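Local coordinates for flagellar motor switch protein FliG (Aquifex aeolicus, PDB 3HJL) that probably forms part of the rotor-mounted switch complex at the base of the flagellar basal body, helping to set the direction of flagellar rotation, at residues 19-24 / 86-91. Numbering follows the deposited sequence.
Sequences LLSLPE and KKVIPP
Val88, in the last turn of helix 78-88, reaches with both methyls toward Leu20 near the end of helix 7-21, where the CA atoms of Val88 and Leu20 stand 7.4 Å apart. The valine's bond from CA to CB points toward segment 19-24, and at CB the side chain splits into two branches. Val88 CG2 meets the CB end of the leucine, 3.8 Å from Leu20 CB, and also lies 4.1 Å from Leu20 CD1. The same methyl, Val88 CG2, makes a van der Waals contact with Ser21 OG at 4.0 Å. Val88 CG1, swung opposite the backbone N (chi1 177°), meets Leu20 CD1 alone, at 4.0 Å. A beta-branched residue suits this spot because both methyls sit one bond from CB, where each meets Leu20. The longer leucine passes obliquely across them, and its side chain also touches Ala46 of helix 36-47. Ser21 is small enough to lie beside the valine, and its buried hydroxyl is satisfied within its own helix by a hydrogen bond to Val17 O. Leu49, in a loop, also touches Val88. This partly buried apolar contact joins the C-terminal ends of two helices far apart in sequence, as expected of the all-helical packing in the FliG N-terminal domain.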
loop_
_atom_site.group_PDB
_atom_site.type_symbol
_atom_site.label_atom_id
_atom_site.label_comp_id
_atom_site.label_asym_id
_atom_site.label_seq_id
_atom_site.Cartn_x
_atom_site.Cartn_y
_atom_site.Cartn_z
ATOM N N LEU A 19 16.003 35.835 27.083
ATOM C CA LEU A 19 16.113 35.624 28.538
ATOM C C LEU A 19 15.969 34.136 28.907
ATOM O O LEU A 19 16.761 33.597 29.683
ATOM C CB LEU A 19 15.052 36.455 29.286
ATOM C CG LEU A 19 15.034 36.403 30.825
ATOM C CD1 LEU A 19 16.298 37.040 31.408
ATOM C CD2 LEU A 19 13.789 37.082 31.366
ATOM N N LEU A 20 14.983 33.485 28.306
ATOM C CA LEU A 20 14.689 32.081 28.579
ATOM C C LEU A 20 15.554 31.061 27.796
ATOM O O LEU A 20 15.728 29.941 28.261
ATOM C CB LEU A 20 13.208 31.826 28.296
ATOM C CG LEU A 20 12.243 32.673 29.136
ATOM C CD1 LEU A 20 10.867 32.682 28.510
ATOM C CD2 LEU A 20 12.203 32.160 30.569
ATOM N N SER A 21 16.100 31.469 26.640
ATOM C CA SER A 21 16.837 30.583 25.714
ATOM C C SER A 21 18.367 30.621 25.829
ATOM O O SER A 21 19.022 29.621 25.556
ATOM C CB SER A 21 16.456 30.918 24.272
ATOM O OG SER A 21 15.053 30.795 24.074
ATOM N N LEU A 22 18.923 31.784 26.176
ATOM C CA LEU A 22 20.377 31.970 26.316
ATOM C C LEU A 22 20.968 31.060 27.395
ATOM O O LEU A 22 20.251 30.636 28.296
ATOM C CB LEU A 22 20.719 33.432 26.681
ATOM C CG LEU A 22 20.637 34.524 25.601
ATOM C CD1 LEU A 22 20.661 35.890 26.247
ATOM C CD2 LEU A 22 21.777 34.399 24.603
ATOM N N PRO A 23 22.288 30.783 27.322
ATOM C CA PRO A 23 22.936 29.999 28.381
ATOM C C PRO A 23 22.824 30.677 29.744
ATOM O O PRO A 23 22.754 31.909 29.811
ATOM C CB PRO A 23 24.405 29.939 27.936
ATOM C CG PRO A 23 24.392 30.231 26.493
ATOM C CD PRO A 23 23.239 31.145 26.252
ATOM N N GLU A 24 22.809 29.882 30.812
ATOM C CA GLU A 24 22.652 30.420 32.169
ATOM C C GLU A 24 23.800 31.330 32.616
ATOM O O GLU A 24 23.580 32.217 33.435
ATOM C CB GLU A 24 22.422 29.304 33.192
ATOM C CG GLU A 24 21.140 28.495 32.953
ATOM C CD GLU A 24 20.604 27.854 34.225
ATOM O OE1 GLU A 24 20.830 26.638 34.432
ATOM O OE2 GLU A 24 19.989 28.582 35.035
ATOM N N LYS A 86 12.365 26.757 20.842
ATOM C CA LYS A 86 11.218 25.904 20.469
ATOM C C LYS A 86 10.308 25.523 21.646
ATOM O O LYS A 86 9.141 25.186 21.425
ATOM C CB LYS A 86 11.667 24.642 19.714
ATOM C CG LYS A 86 12.091 24.914 18.276
ATOM C CD LYS A 86 12.373 23.638 17.514
ATOM C CE LYS A 86 12.465 23.904 16.019
ATOM N NZ LYS A 86 12.846 22.686 15.240
ATOM N N LYS A 87 10.828 25.568 22.878
ATOM C CA LYS A 87 10.002 25.336 24.080
ATOM C C LYS A 87 9.215 26.592 24.474
ATOM O O LYS A 87 8.082 26.502 24.948
ATOM C CB LYS A 87 10.853 24.884 25.282
ATOM C CG LYS A 87 11.812 23.695 25.052
ATOM C CD LYS A 87 11.243 22.567 24.173
ATOM C CE LYS A 87 10.023 21.881 24.802
ATOM N NZ LYS A 87 9.585 20.690 24.008
ATOM N N VAL A 88 9.826 27.756 24.274
ATOM C CA VAL A 88 9.227 29.033 24.634
ATOM C C VAL A 88 8.059 29.386 23.709
ATOM O O VAL A 88 6.952 29.646 24.176
ATOM C CB VAL A 88 10.286 30.176 24.565
ATOM C CG1 VAL A 88 9.653 31.528 24.880
ATOM C CG2 VAL A 88 11.446 29.888 25.511
ATOM N N ILE A 89 8.323 29.377 22.402
ATOM C CA ILE A 89 7.333 29.757 21.389
ATOM C C ILE A 89 6.366 28.574 21.198
ATOM O O ILE A 89 6.795 27.515 20.738
ATOM C CB ILE A 89 8.012 30.098 20.020
ATOM C CG1 ILE A 89 9.108 31.165 20.195
ATOM C CG2 ILE A 89 6.959 30.570 19.008
ATOM C CD1 ILE A 89 9.833 31.539 18.904
ATOM N N PRO A 90 5.063 28.745 21.548
ATOM C CA PRO A 90 4.136 27.596 21.503
ATOM C C PRO A 90 3.788 27.098 20.090
ATOM O O PRO A 90 3.983 27.831 19.122
ATOM C CB PRO A 90 2.883 28.135 22.196
ATOM C CG PRO A 90 2.935 29.597 21.987
ATOM C CD PRO A 90 4.373 29.981 21.971
ATOM N N PRO A 91 3.286 25.849 19.976
ATOM C CA PRO A 91 2.925 25.305 18.676
ATOM C C PRO A 91 1.533 25.758 18.229
ATOM O O PRO A 91 0.726 26.183 19.055
ATOM C CB PRO A 91 2.949 23.798 18.921
ATOM C CG PRO A 91 2.546 23.648 20.328
ATOM C CD PRO A 91 3.025 24.874 21.055
#